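Local coordinates for protein TlmII (Streptoalloteichus hindustanus, PDB 4HVM) that probably takes part in tallysomycin biosynthesis as a condensation-type protein linked to nonribosomal peptide assembly, and probably binds phosphopantetheine, at residues A177-L182 and D285-G290; A16-R21 and Y332-D337; F63-V68 and R171-V176; P120-H125 and M143-R148; N69-D72 and M78-R81. All blocks are in the same frame, centred on the assembly; numbering follows the deposited sequence.

Interaction 1 (A177-L182 and D285-G290); sequences ADFHPL and DHLQLG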
# COMPACT_ATOMS: atom_id res chain seq x y z
N ALA A 177 -18.36 -5.83 -4.68
CA ALA A 177 -18.56 -4.91 -3.57
C ALA A 177 -19.21 -5.63 -2.38
O ALA A 177 -18.93 -5.31 -1.23
CB ALA A 177 -19.40 -3.73 -3.99
N ASP A 178 -20.06 -6.60 -2.68
CA ASP A 178 -20.75 -7.37 -1.64
C ASP A 178 -19.92 -8.57 -1.21
O ASP A 178 -20.28 -9.29 -0.28
CB ASP A 178 -22.11 -7.84 -2.14
CG ASP A 178 -22.97 -6.70 -2.67
OD1 ASP A 178 -22.75 -5.55 -2.24
OD2 ASP A 178 -23.86 -6.97 -3.50
N PHE A 179 -18.80 -8.80 -1.90
CA PHE A 179 -17.97 -9.97 -1.63
C PHE A 179 -17.27 -9.90 -0.28
O PHE A 179 -16.79 -8.85 0.15
CB PHE A 179 -16.93 -10.17 -2.74
CG PHE A 179 -15.97 -11.29 -2.47
CD1 PHE A 179 -16.38 -12.61 -2.60
CD2 PHE A 179 -14.66 -11.03 -2.09
CE1 PHE A 179 -15.50 -13.65 -2.35
CE2 PHE A 179 -13.78 -12.07 -1.85
CZ PHE A 179 -14.20 -13.38 -1.98
N HIS A 180 -17.22 -11.05 0.40
CA HIS A 180 -16.57 -11.18 1.69
C HIS A 180 -15.98 -12.58 1.81
O HIS A 180 -16.70 -13.57 1.66
CB HIS A 180 -17.57 -10.93 2.82
CG HIS A 180 -16.93 -10.56 4.13
ND1 HIS A 180 -16.15 -11.44 4.85
CD2 HIS A 180 -16.97 -9.42 4.85
CE1 HIS A 180 -15.73 -10.85 5.95
NE2 HIS A 180 -16.21 -9.62 5.97
N PRO A 181 -14.67 -12.67 2.08
CA PRO A 181 -13.97 -13.95 2.19
C PRO A 181 -14.57 -14.84 3.29
O PRO A 181 -14.38 -16.05 3.26
CB PRO A 181 -12.55 -13.54 2.58
CG PRO A 181 -12.41 -12.15 2.07
CD PRO A 181 -13.76 -11.53 2.24
N LEU A 182 -15.28 -14.22 4.23
CA LEU A 182 -15.91 -14.94 5.33
C LEU A 182 -17.43 -14.85 5.22
O LEU A 182 -18.11 -14.51 6.19
CB LEU A 182 -15.43 -14.39 6.67
CG LEU A 182 -13.92 -14.27 6.82
CD1 LEU A 182 -13.56 -13.76 8.21
CD2 LEU A 182 -13.24 -15.60 6.55
N ASP A 285 -5.01 -11.92 -6.20
CA ASP A 285 -4.16 -13.08 -6.47
C ASP A 285 -4.52 -14.24 -5.55
O ASP A 285 -4.56 -15.40 -5.98
CB ASP A 285 -2.69 -12.71 -6.28
CG ASP A 285 -2.25 -11.58 -7.20
OD1 ASP A 285 -2.75 -11.52 -8.34
OD2 ASP A 285 -1.40 -10.76 -6.78
N HIS A 286 -4.78 -13.93 -4.29
CA HIS A 286 -5.03 -14.94 -3.27
C HIS A 286 -6.39 -15.62 -3.40
O HIS A 286 -6.53 -16.82 -3.14
CB HIS A 286 -4.88 -14.33 -1.87
CG HIS A 286 -5.15 -15.29 -0.76
ND1 HIS A 286 -6.16 -15.10 0.16
CD2 HIS A 286 -4.55 -16.46 -0.43
CE1 HIS A 286 -6.16 -16.11 1.02
NE2 HIS A 286 -5.20 -16.94 0.68
N LEU A 287 -7.40 -14.85 -3.79
CA LEU A 287 -8.76 -15.37 -3.89
C LEU A 287 -9.27 -15.48 -5.32
O LEU A 287 -10.45 -15.77 -5.55
CB LEU A 287 -9.72 -14.51 -3.05
CG LEU A 287 -9.54 -14.59 -1.53
CD1 LEU A 287 -10.63 -13.81 -0.81
CD2 LEU A 287 -9.51 -16.04 -1.06
N GLN A 288 -8.37 -15.25 -6.27
CA GLN A 288 -8.70 -15.34 -7.70
C GLN A 288 -9.86 -14.44 -8.11
O GLN A 288 -10.68 -14.82 -8.95
CB GLN A 288 -8.94 -16.79 -8.13
CG GLN A 288 -7.67 -17.56 -8.42
CD GLN A 288 -6.87 -17.85 -7.16
OE1 GLN A 288 -7.42 -18.28 -6.14
NE2 GLN A 288 -5.57 -17.61 -7.22
N LEU A 289 -9.94 -13.25 -7.52
CA LEU A 289 -10.85 -12.22 -8.01
C LEU A 289 -10.22 -11.67 -9.28
O LEU A 289 -9.00 -11.69 -9.43
CB LEU A 289 -11.04 -11.12 -6.97
CG LEU A 289 -11.34 -11.56 -5.53
CD1 LEU A 289 -11.51 -10.35 -4.61
CD2 LEU A 289 -12.56 -12.47 -5.47
N GLY A 290 -11.05 -11.18 -10.20
CA GLY A 290 -10.54 -10.76 -11.50
C GLY A 290 -9.66 -9.53 -11.49
O GLY A 290 -9.23 -9.06 -10.43

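Interaction 2 (A16-R21 and Y332-D337); sequences ASFLQR and YLPYHD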
# COMPACT_ATOMS: atom_id res chain seq x y z
N ALA A 16 -21.27 0.02 0.93
CA ALA A 16 -19.81 -0.03 0.90
C ALA A 16 -19.30 -1.42 1.24
O ALA A 16 -19.93 -2.15 2.01
CB ALA A 16 -19.23 0.99 1.85
N SER A 17 -18.16 -1.79 0.67
CA SER A 17 -17.56 -3.10 0.91
C SER A 17 -16.94 -3.20 2.30
O SER A 17 -16.86 -2.21 3.03
CB SER A 17 -16.52 -3.43 -0.16
OG SER A 17 -15.40 -2.57 -0.07
N PHE A 18 -16.50 -4.40 2.67
CA PHE A 18 -15.98 -4.65 4.01
C PHE A 18 -14.62 -3.99 4.27
O PHE A 18 -14.30 -3.65 5.41
CB PHE A 18 -15.92 -6.15 4.28
CG PHE A 18 -14.77 -6.85 3.61
CD1 PHE A 18 -14.78 -7.10 2.25
CD2 PHE A 18 -13.68 -7.28 4.36
CE1 PHE A 18 -13.71 -7.76 1.64
CE2 PHE A 18 -12.62 -7.93 3.76
CZ PHE A 18 -12.63 -8.17 2.40
N LEU A 19 -13.83 -3.82 3.22
CA LEU A 19 -12.54 -3.14 3.34
C LEU A 19 -12.73 -1.63 3.40
O LEU A 19 -11.95 -0.92 4.03
CB LEU A 19 -11.62 -3.50 2.18
CG LEU A 19 -11.07 -4.94 2.19
CD1 LEU A 19 -10.24 -5.21 0.95
CD2 LEU A 19 -10.27 -5.21 3.46
N GLN A 20 -13.78 -1.15 2.74
CA GLN A 20 -14.14 0.26 2.80
C GLN A 20 -14.71 0.61 4.17
O GLN A 20 -14.36 1.63 4.75
CB GLN A 20 -15.15 0.61 1.70
CG GLN A 20 -14.56 0.62 0.31
CD GLN A 20 -15.60 0.87 -0.76
OE1 GLN A 20 -16.72 0.36 -0.67
NE2 GLN A 20 -15.24 1.65 -1.77
N ARG A 21 -15.60 -0.25 4.67
CA ARG A 21 -16.16 -0.09 6.01
C ARG A 21 -15.05 -0.11 7.06
O ARG A 21 -15.05 0.70 7.99
CB ARG A 21 -17.17 -1.20 6.30
CG ARG A 21 -18.63 -0.79 6.08
CD ARG A 21 -19.59 -1.95 6.34
NE ARG A 21 -19.75 -2.81 5.17
CZ ARG A 21 -19.38 -4.09 5.11
NH1 ARG A 21 -18.83 -4.68 6.16
NH2 ARG A 21 -19.57 -4.78 3.99
N TYR A 332 -7.33 -16.42 7.83
CA TYR A 332 -7.53 -15.01 7.54
C TYR A 332 -8.74 -14.41 8.25
O TYR A 332 -9.81 -15.00 8.30
CB TYR A 332 -7.63 -14.77 6.03
CG TYR A 332 -8.06 -13.37 5.65
CD1 TYR A 332 -7.19 -12.29 5.78
CD2 TYR A 332 -9.34 -13.13 5.15
CE1 TYR A 332 -7.58 -11.01 5.43
CE2 TYR A 332 -9.74 -11.85 4.80
CZ TYR A 332 -8.85 -10.79 4.95
OH TYR A 332 -9.23 -9.52 4.60
N LEU A 333 -8.52 -13.22 8.81
CA LEU A 333 -9.59 -12.40 9.38
C LEU A 333 -9.22 -10.96 9.08
O LEU A 333 -8.09 -10.54 9.36
CB LEU A 333 -9.69 -12.63 10.89
CG LEU A 333 -10.82 -11.90 11.62
CD1 LEU A 333 -12.17 -12.51 11.29
CD2 LEU A 333 -10.58 -11.90 13.12
N PRO A 334 -10.15 -10.20 8.48
CA PRO A 334 -9.91 -8.81 8.06
C PRO A 334 -9.24 -7.98 9.16
O PRO A 334 -9.62 -8.08 10.32
CB PRO A 334 -11.31 -8.30 7.77
CG PRO A 334 -12.07 -9.51 7.34
CD PRO A 334 -11.53 -10.63 8.19
N TYR A 335 -8.25 -7.18 8.76
CA TYR A 335 -7.44 -6.42 9.71
C TYR A 335 -8.27 -5.56 10.65
O TYR A 335 -7.95 -5.44 11.83
CB TYR A 335 -6.42 -5.56 8.97
CG TYR A 335 -5.46 -4.83 9.88
CD1 TYR A 335 -4.35 -5.47 10.40
CD2 TYR A 335 -5.66 -3.49 10.21
CE1 TYR A 335 -3.47 -4.81 11.23
CE2 TYR A 335 -4.78 -2.82 11.04
CZ TYR A 335 -3.69 -3.48 11.54
OH TYR A 335 -2.81 -2.82 12.37
N HIS A 336 -9.34 -4.97 10.12
CA HIS A 336 -10.22 -4.15 10.94
C HIS A 336 -10.98 -5.00 11.95
O HIS A 336 -11.25 -4.56 13.07
CB HIS A 336 -11.18 -3.34 10.07
CG HIS A 336 -12.11 -4.18 9.25
ND1 HIS A 336 -13.33 -4.61 9.72
CD2 HIS A 336 -12.01 -4.64 7.98
CE1 HIS A 336 -13.94 -5.32 8.78
NE2 HIS A 336 -13.15 -5.36 7.72
N ASP A 337 -11.32 -6.23 11.56
CA ASP A 337 -12.00 -7.16 12.45
C ASP A 337 -11.05 -7.66 13.53
O ASP A 337 -11.46 -7.93 14.66
CB ASP A 337 -12.58 -8.34 11.67
CG ASP A 337 -13.84 -7.97 10.91
OD1 ASP A 337 -14.68 -7.23 11.48
OD2 ASP A 337 -14.00 -8.43 9.76

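Interaction 3 (F63-V68 and R171-V176); sequences FPLLRV and RDFAEV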
# COMPACT_ATOMS: atom_id res chain seq x y z
N PHE A 63 -14.92 4.12 -15.65
CA PHE A 63 -14.85 3.56 -14.30
C PHE A 63 -15.62 4.43 -13.30
O PHE A 63 -15.04 5.32 -12.68
CB PHE A 63 -13.40 3.44 -13.84
CG PHE A 63 -12.63 2.36 -14.54
CD1 PHE A 63 -12.88 1.02 -14.29
CD2 PHE A 63 -11.62 2.69 -15.43
CE1 PHE A 63 -12.16 0.04 -14.94
CE2 PHE A 63 -10.89 1.71 -16.08
CZ PHE A 63 -11.16 0.38 -15.83
N PRO A 64 -16.92 4.15 -13.13
CA PRO A 64 -17.76 4.92 -12.19
C PRO A 64 -17.24 4.91 -10.76
O PRO A 64 -17.63 5.78 -9.97
CB PRO A 64 -19.12 4.21 -12.28
CG PRO A 64 -18.83 2.87 -12.89
CD PRO A 64 -17.68 3.09 -13.81
N LEU A 65 -16.38 3.96 -10.43
CA LEU A 65 -15.80 3.90 -9.09
C LEU A 65 -14.94 5.12 -8.81
O LEU A 65 -14.88 5.62 -7.68
CB LEU A 65 -14.96 2.63 -8.92
CG LEU A 65 -14.16 2.53 -7.62
CD1 LEU A 65 -15.10 2.48 -6.42
CD2 LEU A 65 -13.24 1.33 -7.63
N LEU A 66 -14.26 5.62 -9.84
CA LEU A 66 -13.40 6.77 -9.70
C LEU A 66 -14.20 8.03 -9.37
O LEU A 66 -13.68 8.98 -8.79
CB LEU A 66 -12.58 6.99 -10.97
CG LEU A 66 -11.74 5.80 -11.43
CD1 LEU A 66 -11.00 6.14 -12.71
CD2 LEU A 66 -10.77 5.37 -10.35
N ARG A 67 -15.47 8.03 -9.76
CA ARG A 67 -16.35 9.17 -9.53
C ARG A 67 -17.25 8.95 -8.32
O ARG A 67 -18.38 9.43 -8.28
CB ARG A 67 -17.20 9.43 -10.77
CG ARG A 67 -16.41 9.88 -11.99
CD ARG A 67 -17.29 10.03 -13.22
NE ARG A 67 -17.56 8.75 -13.87
CZ ARG A 67 -18.76 8.18 -13.93
NH1 ARG A 67 -19.81 8.78 -13.39
NH2 ARG A 67 -18.90 7.01 -14.54
N VAL A 68 -16.74 8.23 -7.33
CA VAL A 68 -17.55 7.86 -6.17
C VAL A 68 -17.24 8.69 -4.93
O VAL A 68 -16.09 8.90 -4.56
CB VAL A 68 -17.40 6.35 -5.85
CG1 VAL A 68 -17.74 6.06 -4.39
CG2 VAL A 68 -18.27 5.53 -6.79
N ARG A 171 -12.88 -5.88 -14.80
CA ARG A 171 -14.07 -6.30 -14.06
C ARG A 171 -14.50 -5.20 -13.10
O ARG A 171 -13.71 -4.74 -12.28
CB ARG A 171 -13.77 -7.58 -13.27
CG ARG A 171 -14.98 -8.19 -12.59
CD ARG A 171 -14.57 -9.42 -11.80
NE ARG A 171 -15.71 -10.10 -11.19
CZ ARG A 171 -15.60 -11.06 -10.27
NH1 ARG A 171 -14.41 -11.45 -9.85
NH2 ARG A 171 -16.70 -11.62 -9.77
N ASP A 172 -15.75 -4.76 -13.22
CA ASP A 172 -16.28 -3.68 -12.39
C ASP A 172 -16.30 -4.08 -10.92
O ASP A 172 -16.62 -5.22 -10.58
CB ASP A 172 -17.68 -3.27 -12.87
CG ASP A 172 -18.09 -1.89 -12.38
OD1 ASP A 172 -17.73 -1.50 -11.25
OD2 ASP A 172 -18.78 -1.18 -13.15
N PHE A 173 -15.94 -3.14 -10.05
CA PHE A 173 -15.89 -3.39 -8.61
C PHE A 173 -17.27 -3.68 -8.04
O PHE A 173 -17.40 -4.30 -6.99
CB PHE A 173 -15.28 -2.19 -7.89
CG PHE A 173 -15.26 -2.33 -6.39
CD1 PHE A 173 -14.34 -3.16 -5.78
CD2 PHE A 173 -16.16 -1.63 -5.60
CE1 PHE A 173 -14.31 -3.29 -4.41
CE2 PHE A 173 -16.14 -1.76 -4.23
CZ PHE A 173 -15.21 -2.59 -3.63
N ALA A 174 -18.31 -3.24 -8.75
CA ALA A 174 -19.68 -3.45 -8.32
C ALA A 174 -20.01 -4.93 -8.15
O ALA A 174 -20.84 -5.31 -7.33
CB ALA A 174 -20.63 -2.80 -9.30
N GLU A 175 -19.34 -5.77 -8.94
CA GLU A 175 -19.58 -7.21 -8.90
C GLU A 175 -19.03 -7.86 -7.63
O GLU A 175 -19.48 -8.93 -7.23
CB GLU A 175 -18.98 -7.90 -10.13
CG GLU A 175 -19.52 -7.40 -11.46
CD GLU A 175 -18.95 -8.18 -12.64
OE1 GLU A 175 -18.21 -9.16 -12.41
OE2 GLU A 175 -19.25 -7.80 -13.80
N VAL A 176 -18.06 -7.20 -7.00
CA VAL A 176 -17.41 -7.76 -5.82
C VAL A 176 -17.51 -6.85 -4.60
O VAL A 176 -16.83 -7.06 -3.59
CB VAL A 176 -15.92 -8.07 -6.08
CG1 VAL A 176 -15.79 -9.13 -7.16
CG2 VAL A 176 -15.17 -6.81 -6.47

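Interaction 4 (P120-H125 and M143-R148); sequences PLVRLH and MLLDAR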
# COMPACT_ATOMS: atom_id res chain seq x y z
N PRO A 120 -14.00 15.25 -5.69
CA PRO A 120 -13.41 14.10 -6.39
C PRO A 120 -12.29 13.45 -5.58
O PRO A 120 -11.38 14.15 -5.13
CB PRO A 120 -12.85 14.73 -7.68
CG PRO A 120 -12.78 16.20 -7.41
CD PRO A 120 -13.92 16.48 -6.49
N LEU A 121 -12.37 12.14 -5.40
CA LEU A 121 -11.42 11.41 -4.56
C LEU A 121 -10.33 10.73 -5.39
O LEU A 121 -9.41 10.12 -4.84
CB LEU A 121 -12.14 10.39 -3.69
CG LEU A 121 -13.21 10.95 -2.76
CD1 LEU A 121 -13.85 9.85 -1.93
CD2 LEU A 121 -12.61 12.01 -1.85
N VAL A 122 -10.44 10.83 -6.71
CA VAL A 122 -9.41 10.33 -7.61
C VAL A 122 -9.06 11.42 -8.62
O VAL A 122 -9.83 11.69 -9.54
CB VAL A 122 -9.87 9.07 -8.36
CG1 VAL A 122 -8.83 8.66 -9.40
CG2 VAL A 122 -10.12 7.94 -7.38
N ARG A 123 -7.90 12.03 -8.44
CA ARG A 123 -7.46 13.11 -9.31
C ARG A 123 -6.35 12.65 -10.25
O ARG A 123 -5.35 12.08 -9.82
CB ARG A 123 -6.97 14.30 -8.48
CG ARG A 123 -8.07 14.96 -7.65
CD ARG A 123 -7.51 15.87 -6.58
NE ARG A 123 -8.09 15.56 -5.28
CZ ARG A 123 -7.39 15.38 -4.17
NH1 ARG A 123 -6.07 15.49 -4.19
NH2 ARG A 123 -8.01 15.09 -3.03
N LEU A 124 -6.53 12.89 -11.55
CA LEU A 124 -5.51 12.56 -12.53
C LEU A 124 -4.74 13.83 -12.88
O LEU A 124 -5.34 14.84 -13.24
CB LEU A 124 -6.13 11.94 -13.79
CG LEU A 124 -6.82 10.60 -13.60
CD1 LEU A 124 -7.29 10.04 -14.94
CD2 LEU A 124 -5.88 9.62 -12.91
N HIS A 125 -3.42 13.77 -12.76
CA HIS A 125 -2.57 14.91 -13.10
C HIS A 125 -1.85 14.68 -14.42
O HIS A 125 -1.24 13.64 -14.64
CB HIS A 125 -1.57 15.18 -11.98
CG HIS A 125 -2.19 15.68 -10.71
ND1 HIS A 125 -2.20 17.02 -10.36
CD2 HIS A 125 -2.82 15.03 -9.71
CE1 HIS A 125 -2.82 17.16 -9.20
NE2 HIS A 125 -3.20 15.97 -8.78
N MSE A 143 -9.73 4.19 -0.20
CA MSE A 143 -10.98 3.45 -0.17
C MSE A 143 -11.58 3.29 -1.56
O MSE A 143 -12.65 2.71 -1.73
CB MSE A 143 -11.99 4.13 0.76
CG MSE A 143 -11.67 3.96 2.24
SE MSE A 143 -12.97 4.85 3.38
CE MSE A 143 -14.60 4.11 2.61
N LEU A 144 -10.88 3.82 -2.56
CA LEU A 144 -11.28 3.68 -3.95
C LEU A 144 -10.25 2.88 -4.72
O LEU A 144 -10.59 1.96 -5.46
CB LEU A 144 -11.47 5.05 -4.60
CG LEU A 144 -12.66 5.89 -4.14
CD1 LEU A 144 -12.87 7.07 -5.07
CD2 LEU A 144 -13.92 5.04 -4.05
N LEU A 145 -8.98 3.23 -4.53
CA LEU A 145 -7.89 2.56 -5.23
C LEU A 145 -6.80 2.09 -4.26
O LEU A 145 -6.28 2.88 -3.48
CB LEU A 145 -7.27 3.51 -6.26
CG LEU A 145 -8.23 4.16 -7.26
CD1 LEU A 145 -7.47 5.07 -8.21
CD2 LEU A 145 -8.99 3.10 -8.03
N ASP A 146 -6.47 0.80 -4.32
CA ASP A 146 -5.34 0.28 -3.57
C ASP A 146 -4.05 0.44 -4.39
O ASP A 146 -4.06 1.07 -5.44
CB ASP A 146 -5.56 -1.17 -3.15
CG ASP A 146 -5.94 -2.08 -4.31
OD1 ASP A 146 -5.75 -1.69 -5.48
OD2 ASP A 146 -6.41 -3.21 -4.04
N ALA A 147 -2.96 -0.15 -3.90
CA ALA A 147 -1.66 -0.02 -4.54
C ALA A 147 -1.66 -0.43 -6.01
O ALA A 147 -1.12 0.28 -6.87
CB ALA A 147 -0.61 -0.81 -3.77
N ARG A 148 -2.26 -1.58 -6.30
CA ARG A 148 -2.30 -2.11 -7.65
C ARG A 148 -3.23 -1.32 -8.56
O ARG A 148 -2.91 -1.09 -9.73
CB ARG A 148 -2.71 -3.59 -7.63
CG ARG A 148 -2.74 -4.26 -9.00
CD ARG A 148 -3.04 -5.74 -8.87
NE ARG A 148 -3.08 -6.41 -10.17
CZ ARG A 148 -3.25 -7.72 -10.33
NH1 ARG A 148 -3.40 -8.51 -9.27
NH2 ARG A 148 -3.26 -8.24 -11.55

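Interaction 5 (N69-D72 and M78-R81); sequences NFVD and MRTR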
# COMPACT_ATOMS: atom_id res chain seq x y z
N ASN A 69 -18.30 9.19 -4.30
CA ASN A 69 -18.20 9.84 -3.00
C ASN A 69 -18.88 8.97 -1.94
O ASN A 69 -19.66 8.08 -2.28
CB ASN A 69 -18.82 11.23 -3.03
CG ASN A 69 -18.02 12.20 -3.88
OD1 ASN A 69 -18.29 12.38 -5.07
ND2 ASN A 69 -17.03 12.83 -3.27
N PHE A 70 -18.59 9.23 -0.67
CA PHE A 70 -19.12 8.41 0.41
C PHE A 70 -20.15 9.16 1.25
O PHE A 70 -20.03 10.36 1.47
CB PHE A 70 -17.99 7.88 1.29
CG PHE A 70 -17.08 6.93 0.58
CD1 PHE A 70 -17.41 5.59 0.45
CD2 PHE A 70 -15.89 7.38 0.02
CE1 PHE A 70 -16.57 4.72 -0.21
CE2 PHE A 70 -15.05 6.50 -0.64
CZ PHE A 70 -15.39 5.17 -0.75
N VAL A 71 -21.15 8.42 1.71
CA VAL A 71 -22.19 9.00 2.55
C VAL A 71 -22.27 8.25 3.87
O VAL A 71 -22.74 7.11 3.92
CB VAL A 71 -23.57 8.95 1.86
CG1 VAL A 71 -24.64 9.51 2.79
CG2 VAL A 71 -23.53 9.73 0.55
N ASP A 72 -21.81 8.88 4.94
CA ASP A 72 -21.87 8.29 6.27
C ASP A 72 -23.18 8.66 6.95
O ASP A 72 -23.26 9.65 7.67
CB ASP A 72 -20.68 8.72 7.12
CG ASP A 72 -20.62 8.00 8.45
OD1 ASP A 72 -21.20 6.90 8.56
OD2 ASP A 72 -19.98 8.52 9.39
N MSE A 78 -21.97 4.25 -1.07
CA MSE A 78 -21.27 4.83 -2.21
C MSE A 78 -22.23 5.60 -3.12
O MSE A 78 -23.36 5.17 -3.35
CB MSE A 78 -20.53 3.74 -3.01
CG MSE A 78 -19.18 3.37 -2.42
SE MSE A 78 -18.37 1.81 -3.26
CE MSE A 78 -18.51 2.31 -5.13
N ARG A 79 -21.77 6.73 -3.62
CA ARG A 79 -22.59 7.60 -4.45
C ARG A 79 -21.81 7.98 -5.71
O ARG A 79 -20.71 8.53 -5.62
CB ARG A 79 -22.96 8.86 -3.67
CG ARG A 79 -23.87 9.84 -4.39
CD ARG A 79 -24.03 11.13 -3.57
NE ARG A 79 -25.13 11.96 -4.05
CZ ARG A 79 -26.39 11.85 -3.64
NH1 ARG A 79 -26.72 10.92 -2.74
NH2 ARG A 79 -27.32 12.65 -4.12
N THR A 80 -22.37 7.70 -6.88
CA THR A 80 -21.66 7.94 -8.12
C THR A 80 -21.91 9.34 -8.67
O THR A 80 -23.01 9.67 -9.09
CB THR A 80 -22.01 6.90 -9.20
OG1 THR A 80 -21.76 5.59 -8.68
CG2 THR A 80 -21.16 7.12 -10.44
N ARG A 81 -20.86 10.16 -8.65
CA ARG A 81 -20.92 11.52 -9.15
C ARG A 81 -21.03 11.52 -10.67
O ARG A 81 -20.35 10.75 -11.35
CB ARG A 81 -19.67 12.28 -8.70
CG ARG A 81 -19.79 13.79 -8.67
CD ARG A 81 -18.54 14.41 -8.03
NE ARG A 81 -17.32 14.09 -8.76
CZ ARG A 81 -16.43 13.18 -8.37
NH1 ARG A 81 -16.62 12.49 -7.26
NH2 ARG A 81 -15.34 12.95 -9.11

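Interaction 1 (A177-L182 and D285-G290)
Leu287 pushes one methyl into the notch between Phe179 and Pro181. Leu287 CD1 lies at the edge of the phenyl ring, in the ring plane, 3.7 Å from Phe179 CE2. The same methyl, Leu287 CD1, is 3.8 Å from Pro181 CG, and the two side chains meet at about a right angle. Leu289 is the second bump. Leu289 CD2 sits over one face of the Phe179 ring, 4.1 Å from the ring centroid, in a CH-pi contact. Phe179 is therefore met twice, on a face and at an edge, by two leucines of 285-290. Its chi1 of 175° places CG opposite the backbone N and sends the ring across to them. Pro181 N lies over the opposite face, toward the rim. The contact is apolar throughout and lies near the surface. The loop 177-182 runs between helices 147-161 and 185-198. The other segment starts at the end of helix 283-286. Pro181 also packs on Tyr332, Leu289 packs on Leu296, and Asp285 pairs with Arg148 of helix 147-161.

Interaction 2 (A16-R21 and Y332-D337)
Phe18 meets Tyr332, Pro334 and His336 in a largely buried packing contact where the starts of helices 18-27 and 335-344 come together. It is apolar against Pro334 and lined by polar atoms of Tyr332 and His336. The phenyl ring does most of the touching with its CD2-CE2 side. Tyr332 comes from the opposite direction and sets its hydroxyl at the ring edge, in plane, with Tyr332 OH 3.8 Å from Phe18 CE2. Pro334 CG lies 4.0 Å from Phe18 CE2; the two side chains cross at about a right angle. The imidazole of His336 turns its edge to the phenyl ring, with His336 NE2 3.9 Å from Phe18 CD2. His336 NE2 is also 3.1 Å from Phe18 O, but the angle is too poor for a hydrogen bond. The Tyr332 hydroxyl is hydrogen-bonded to Asp298 OD2. Leu19 CG lies over one face of Phe18, toward its rim, and Pro181 and His180 pack on the ring. Tyr332 packs on Val300 of strand 297-305, and Leu333 on Arg191 and Trp195 of helix 185-198.

Interaction 3 (F63-V68 and R171-V176)
Next to Asp172, which meets Pro64 across the contact, the shortest polar bond is the salt bridge from Arg171 NE to Glu175 OE1, 2.9 Å. The oxygen lies in the guanidinium plane and is met on its anti side, 29° out of the carboxylate plane. Val176 CG1 covers one face of that guanidinium. Asp172 OD1 accepts from Ala174 N at 3.1 Å, nearly straight, from above the carboxylate plane. This is an Asx turn. The other oxygen, Asp172 OD2, lies 4.1 Å from Pro64 CG. The inner half is apolar. Leu65 and Phe173 approach at a slant. With chi1 at 173° and chi2 at 63°, Leu65 presents CD2 to Phe173, and Leu65 CD2 is 4.1 Å from Phe173 CB. An alanine at Asp172, lacking the carboxylate, would probably leave Ala174 N without its acceptor and Pro64 CG with less to pack on. The polar bonds thus shape the loop 171-176 locally. What joins it to the turn between helix 49-62 and strand 68-72 is light van der Waals packing.

Interaction 4 (P120-H125 and M143-R148)
Leu144 and Leu145 lie within the stretch that corresponds to the HHxxxDG motif of condensation domains, here His-Gln-Met-Leu-Leu-Asp-Ala. The second histidine of the usual motif is thus a glutamine, and the final glycine an alanine. The two leucines pack against Leu121 and Val122, at the entry to strand 122-128. Leu144 CD1 rests in the angle between two neighbours. Leu144 CD1 is 3.7 Å from Leu121 CB and 3.7 Å from Val122 CG2. Leu145 takes the adjoining place. Leu145 CD1 straddles the valine, 4.0 Å from Val122 CG1 and 4.0 Å from Val122 CG2, with the side chains at about a right angle. A chi1 of 174° turns both Val122 methyls toward the leucines. All four residues are buried, and the contact is purely apolar. Past them, Asp146 caps the start of helix 147-161, and its carboxylate pairs with Arg284, as the motif aspartate commonly pairs with an arginine in this family, and accepts from Thr297 and Leu296. Strand 122-128 pairs with 133-141. Leu144 also packs on Val68 and Phe70 of strand 68-72, and Met143 on helix 18-27.

Interaction 5 (N69-D72 and M78-R81)
Two torsions bring Asn69 and Arg81 together. Asn69 chi1, -69°, sets CG beside the backbone N. Arg81 runs out from CB and then bends at chi3, 60°, which turns its guanidinium back to the amide. Arg81 NH1 gives a hydrogen bond to Asn69 OD1 at 2.8 Å. The oxygen lies at the guanidinium edge, in its plane, while the amide plane is turned 70° to it. Asn69 ND2 is bound to Asp119 O, so both ends of the amide are held. A leucine in place of Arg81 would probably leave Asn69 OD1 without this donor, and the carbonyls of Asn83 and Ala84 without theirs. The backbones add two bonds: Asn69 N to Arg79 O is 2.8 Å and Arg79 N to Asn69 O is 2.8 Å. On the other side of the sheet, Phe70 and Met78, a selenomethionine, lie side by side, with Phe70 CE1 3.7 Å from Met78 CG. Asn69-Arg79 is a hydrogen-bonded pair and Phe70-Met78 a non-hydrogen-bonded one, the alternation of an antiparallel beta hairpin.

Overall arrangement
Interactions 3, 4 and 5 lie close together, with centres 12 to 14 Å apart. The hairpin of strands 68-72 and 76-80 connects them: Phe70 packs on Leu121, Met143 and Leu144, and Met78 on Leu65 and Val68. Along the chain, interaction 5 closes first, then 4, both nested within the loop of interaction 3. Interaction 1 follows in series. Interaction 2 spans all the others, tying helix 18-27 to helix 335-344. Gln20 of this segment reaches Met143 O, Phe70 and Met78, so it links interaction 2 to 4 and 5. Interactions 1 and 2 touch through Ser17 and Phe18, about 12 Å between centres. These two tie early parts of the chain to later ones, while 3, 4 and 5 pack the early part on itself.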